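Local coordinates for Slr0280 protein (Synechocystis sp., PDB 5H3K) that is of unknown function but carries a phosphodiester glycosidase (NAGPA-family) domain, so it may act on phosphodiester-linked sugars, at residues T322-T327 against A598-N603; A337-F342 against S580-A585. One frame throughout, in Å; residues are numbered along the deposited sequence.

Contact 1 (T322-T327 against A598-N603); sequences TAPLVT and AARVSN
Ala323 and Val601 face each other as an antiparallel hydrogen-bonded pair, their CA atoms 5.3 Å apart, while the two chains cross steeply, the end-to-end directions of 322-325 and 599-602 lying 114° apart. This is a minimal beta bridge: the short, weakly bonded strand about 323-324 meets the start of strand 600-609 in an antiparallel sheet, 598-603 falling within the region assigned to the phosphodiester glycosidase family, and helix 325-331 follows at once, with Pro324 in its N-cap position. Two backbone bonds make the pair. Val601 N bonds Ala323 O at 2.8 Å, and Ala323 N returns one to Val601 O at 2.9 Å. Val601 O also takes a CA-H contact from Thr322. Of the side chains, Thr322 and Arg600 meet at about a right angle, the threonine hydroxyl set against the aliphatic root of the arginine, with OG1 3.5 Å from Arg600 CB. Thr322 CG2, anti to its carbonyl carbon, lies over the peptide that leads from Val601 to Ser602. Arg600 is extended from CG to NE and runs alongside the proline ring, its CG 4.0 Å from Pro324 CD. Val601 and Ala323 point to the same face of the sheet, where both touch Ile328 of the helix; Val601 CG2 packs on Ala323 O and loosely on Leu325 CB. Phe343 touches Thr322, Val601 and Ser602. Two waters complete the junction. One joins Thr322 OG1 to Arg600 NH1, the latter bond weak. The other bridges the chains one step further on, where Leu325 N and Ala599 O have drawn 4.4 Å apart: it accepts from Leu325 N at 2.9 Å and donates to Ala599 O at 2.7 Å.

Contact 2 (A337-F342 against S580-A585); sequences AINAGF and SSTSLA
Asn339 reaches across to the turn 581-583 with its amide while its backbone stays in the strand. Its CG sits between the backbone N and the carbonyl carbon (chi1 72°), which brings OD1 to Ser583 N at 3.0 Å; the donor stands above the plane of the amide carbonyl. Asn339 N in turn bonds Ser583 O at 3.2 Å, so one residue grips both the N-H and the C=O of Ser583. Outside the pair, OD1 also bonds Ser532 and ND2 bonds Asp577 O, which ties down both ends of this buried amide. Ser583 OG folds back to Ser581 O (2.8 Å), bracing the turn from within. Beyond it, strands 336-339 and 584-586 run antiparallel in one sheet, 580-585 lying in the region assigned to the phosphodiester glycosidase family. Ala337 is paired with Ala585 through two backbone bonds, Ala585 N to Ala337 O at 2.8 Å and Ala337 N to Ala585 O at 3.0 Å. Both methyls lie on one face, against Leu325 of helix 325-331. On the other face, the first two torsions of Leu584 (172° and 54°) together bring CD1 back over the neighbouring strand, to within 3.4 Å of Ala337 O and 4.1 Å of Ile338 CB.

In the fold
From the N terminus the chain passes through several beta-rich regions before strand 323-324, where contact 1 opens. Helix 325-331 and then strand 336-339 follow, and the latter opens contact 2. The chain returns to strand 584-586, closing contact 2 after 237 intervening residues, and reaches strand 600-609 soon afterwards, closing contact 1. Contact 2 is thus nested inside the loop of contact 1. Strand 600-609 neighbours both 323-324 and 336-339, so both contacts build one antiparallel sheet, their centres 7 Å apart. They also touch directly: Asn603 OD1 meets Gly341 N, Ala599 N meets Ser580 O, and Leu325 packs against Ser583 and Asn339.

Contact 1 (T322-T327 against A598-N603)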
loop_
_atom_site.group_PDB
_atom_site.type_symbol
_atom_site.label_atom_id
_atom_site.label_comp_id
_atom_site.label_asym_id
_atom_site.label_seq_id
_atom_site.Cartn_x
_atom_site.Cartn_y
_atom_site.Cartn_z
ATOM N N THR A 322 -3.683 5.327 11.998
ATOM C CA THR A 322 -3.500 5.387 10.555
ATOM C C THR A 322 -2.098 5.887 10.254
ATOM O O THR A 322 -1.502 6.626 11.048
ATOM C CB THR A 322 -4.518 6.311 9.849
ATOM O OG1 THR A 322 -4.426 7.634 10.387
ATOM C CG2 THR A 322 -5.952 5.774 9.990
ATOM N N ALA A 323 -1.575 5.485 9.100
ATOM C CA ALA A 323 -0.243 5.895 8.659
ATOM C C ALA A 323 -0.163 5.790 7.136
ATOM O O ALA A 323 -0.881 4.995 6.535
ATOM C CB ALA A 323 0.826 5.002 9.315
ATOM N N PRO A 324 0.728 6.567 6.500
ATOM C CA PRO A 324 0.893 6.371 5.053
ATOM C C PRO A 324 1.248 4.925 4.736
ATOM O O PRO A 324 2.007 4.300 5.488
ATOM C CB PRO A 324 2.079 7.287 4.711
ATOM C CG PRO A 324 2.036 8.354 5.783
ATOM C CD PRO A 324 1.627 7.609 7.029
ATOM N N LEU A 325 0.675 4.389 3.659
ATOM C CA LEU A 325 0.934 3.017 3.239
ATOM C C LEU A 325 2.436 2.793 3.075
ATOM O O LEU A 325 2.964 1.750 3.471
ATOM C CB LEU A 325 0.198 2.717 1.920
ATOM C CG LEU A 325 0.259 1.346 1.223
ATOM C CD1 LEU A 325 1.534 1.149 0.424
ATOM C CD2 LEU A 325 0.060 0.164 2.194
ATOM N N VAL A 326 3.124 3.769 2.494
ATOM C CA VAL A 326 4.549 3.611 2.242
ATOM C C VAL A 326 5.340 3.535 3.556
ATOM O O VAL A 326 6.367 2.855 3.627
ATOM C CB VAL A 326 5.101 4.705 1.289
ATOM C CG1 VAL A 326 5.372 5.997 2.064
ATOM C CG2 VAL A 326 6.369 4.203 0.589
ATOM N N THR A 327 4.842 4.206 4.597
ATOM C CA THR A 327 5.440 4.138 5.937
ATOM C C THR A 327 5.182 2.777 6.579
ATOM O O THR A 327 6.085 2.191 7.203
ATOM C CB THR A 327 4.917 5.270 6.849
ATOM O OG1 THR A 327 5.262 6.533 6.259
ATOM C CG2 THR A 327 5.550 5.176 8.229
ATOM N N ALA A 598 -1.004 10.467 -1.216
ATOM C CA ALA A 598 -1.502 9.234 -0.604
ATOM C C ALA A 598 -1.940 9.523 0.826
ATOM O O ALA A 598 -1.230 10.186 1.571
ATOM C CB ALA A 598 -0.432 8.159 -0.631
ATOM N N ALA A 599 -3.109 9.033 1.212
ATOM C CA ALA A 599 -3.652 9.341 2.538
ATOM C C ALA A 599 -3.110 8.362 3.564
ATOM O O ALA A 599 -2.641 7.289 3.201
ATOM C CB ALA A 599 -5.175 9.277 2.522
ATOM N N ARG A 600 -3.180 8.715 4.846
ATOM C CA ARG A 600 -2.893 7.723 5.880
ATOM C C ARG A 600 -3.974 6.670 5.818
ATOM O O ARG A 600 -5.140 6.995 5.583
ATOM C CB ARG A 600 -2.905 8.356 7.273
ATOM C CG ARG A 600 -1.933 9.498 7.406
ATOM C CD ARG A 600 -1.882 10.012 8.836
ATOM N NE ARG A 600 -0.630 10.728 9.049
ATOM C CZ ARG A 600 -0.299 11.346 10.177
ATOM N NH1 ARG A 600 -1.137 11.345 11.203
ATOM N NH2 ARG A 600 0.871 11.967 10.274
ATOM N N VAL A 601 -3.600 5.413 6.030
ATOM C CA VAL A 601 -4.585 4.328 6.008
ATOM C C VAL A 601 -4.484 3.493 7.275
ATOM O O VAL A 601 -3.474 3.529 7.973
ATOM C CB VAL A 601 -4.424 3.409 4.760
ATOM C CG1 VAL A 601 -4.543 4.220 3.465
ATOM C CG2 VAL A 601 -3.075 2.681 4.795
ATOM N N SER A 602 -5.528 2.732 7.567
ATOM C CA SER A 602 -5.539 1.867 8.752
ATOM C C SER A 602 -4.710 0.593 8.587
ATOM O O SER A 602 -4.042 0.128 9.522
ATOM C CB SER A 602 -6.979 1.477 9.081
ATOM O OG SER A 602 -7.012 0.333 9.941
ATOM N N ASN A 603 -4.769 -0.008 7.407
ATOM C CA ASN A 603 -4.133 -1.302 7.239
ATOM C C ASN A 603 -3.822 -1.638 5.787
ATOM O O ASN A 603 -4.311 -0.987 4.850
ATOM C CB ASN A 603 -4.976 -2.404 7.891
ATOM C CG ASN A 603 -6.409 -2.455 7.359
ATOM O OD1 ASN A 603 -6.677 -2.980 6.265
ATOM N ND2 ASN A 603 -7.342 -1.955 8.150
HETATM O O HOH W 1 -2.653 9.467 12.136
HETATM O O HOH W 2 -1.117 5.605 1.674
#

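Contact 2 (A337-F342 against S580-A585)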
loop_
_atom_site.group_PDB
_atom_site.type_symbol
_atom_site.label_atom_id
_atom_site.label_comp_id
_atom_site.label_asym_id
_atom_site.label_seq_id
_atom_site.Cartn_x
_atom_site.Cartn_y
_atom_site.Cartn_z
ATOM N N ALA A 337 3.395 -3.875 -0.668
ATOM C CA ALA A 337 2.197 -3.658 0.132
ATOM C C ALA A 337 1.185 -2.869 -0.656
ATOM O O ALA A 337 1.549 -2.038 -1.488
ATOM C CB ALA A 337 2.533 -2.940 1.441
ATOM N N ILE A 338 -0.094 -3.142 -0.411
ATOM C CA ILE A 338 -1.168 -2.319 -0.966
ATOM C C ILE A 338 -2.093 -1.942 0.185
ATOM O O ILE A 338 -2.270 -2.716 1.132
ATOM C CB ILE A 338 -1.918 -3.042 -2.119
ATOM C CG1 ILE A 338 -2.836 -2.060 -2.861
ATOM C CG2 ILE A 338 -2.689 -4.267 -1.602
ATOM C CD1 ILE A 338 -3.472 -2.649 -4.127
ATOM N N ASN A 339 -2.654 -0.740 0.141
ATOM C CA ASN A 339 -3.667 -0.357 1.122
ATOM C C ASN A 339 -4.841 -1.334 1.047
ATOM O O ASN A 339 -5.148 -1.901 -0.025
ATOM C CB ASN A 339 -4.166 1.061 0.838
ATOM C CG ASN A 339 -5.033 1.116 -0.391
ATOM O OD1 ASN A 339 -4.543 0.985 -1.520
ATOM N ND2 ASN A 339 -6.346 1.270 -0.186
ATOM N N ALA A 340 -5.502 -1.560 2.176
ATOM C CA ALA A 340 -6.481 -2.643 2.228
ATOM C C ALA A 340 -7.861 -2.248 2.755
ATOM O O ALA A 340 -8.730 -1.823 1.985
ATOM C CB ALA A 340 -5.902 -3.862 3.006
ATOM N N GLY A 341 -8.088 -2.397 4.058
ATOM C CA GLY A 341 -9.442 -2.294 4.578
ATOM C C GLY A 341 -10.002 -0.890 4.807
ATOM O O GLY A 341 -9.257 0.079 4.973
ATOM N N PHE A 342 -11.331 -0.790 4.848
ATOM C CA PHE A 342 -12.007 0.457 5.192
ATOM C C PHE A 342 -11.814 0.830 6.665
ATOM O O PHE A 342 -11.618 -0.035 7.530
ATOM C CB PHE A 342 -13.496 0.325 4.890
ATOM C CG PHE A 342 -13.796 0.134 3.432
ATOM C CD1 PHE A 342 -14.272 -1.079 2.956
ATOM C CD2 PHE A 342 -13.588 1.174 2.539
ATOM C CE1 PHE A 342 -14.549 -1.258 1.592
ATOM C CE2 PHE A 342 -13.862 1.013 1.169
ATOM C CZ PHE A 342 -14.338 -0.190 0.701
ATOM N N SER A 580 -8.130 8.484 -2.158
ATOM C CA SER A 580 -6.807 8.898 -1.678
ATOM C C SER A 580 -6.115 7.784 -0.884
ATOM O O SER A 580 -4.907 7.827 -0.662
ATOM C CB SER A 580 -6.927 10.156 -0.810
ATOM O OG SER A 580 -7.768 9.903 0.301
ATOM N N SER A 581 -6.870 6.782 -0.452
ATOM C CA SER A 581 -6.245 5.643 0.223
ATOM C C SER A 581 -5.427 4.772 -0.732
ATOM O O SER A 581 -4.477 4.120 -0.301
ATOM C CB SER A 581 -7.282 4.769 0.919
ATOM O OG SER A 581 -7.967 5.496 1.924
ATOM N N THR A 582 -5.780 4.765 -2.014
ATOM C CA THR A 582 -5.099 3.869 -2.960
ATOM C C THR A 582 -3.599 4.150 -2.985
ATOM O O THR A 582 -3.180 5.273 -3.221
ATOM C CB THR A 582 -5.685 3.966 -4.385
ATOM O OG1 THR A 582 -7.012 3.413 -4.385
ATOM C CG2 THR A 582 -4.821 3.162 -5.374
ATOM N N SER A 583 -2.798 3.112 -2.745
ATOM C CA SER A 583 -1.343 3.234 -2.758
ATOM C C SER A 583 -0.714 1.840 -2.779
ATOM O O SER A 583 -1.157 0.928 -2.076
ATOM C CB SER A 583 -0.869 4.067 -1.557
ATOM O OG SER A 583 -1.699 3.814 -0.421
ATOM N N LEU A 584 0.305 1.685 -3.609
ATOM C CA LEU A 584 0.932 0.386 -3.843
ATOM C C LEU A 584 2.434 0.588 -3.744
ATOM O O LEU A 584 3.004 1.361 -4.521
ATOM C CB LEU A 584 0.546 -0.119 -5.242
ATOM C CG LEU A 584 1.212 -1.367 -5.824
ATOM C CD1 LEU A 584 1.065 -2.520 -4.851
ATOM C CD2 LEU A 584 0.573 -1.706 -7.168
ATOM N N ALA A 585 3.073 -0.087 -2.779
ATOM C CA ALA A 585 4.504 0.121 -2.521
ATOM C C ALA A 585 5.310 -1.114 -2.893
ATOM O O ALA A 585 4.895 -2.240 -2.618
ATOM C CB ALA A 585 4.765 0.498 -1.044
#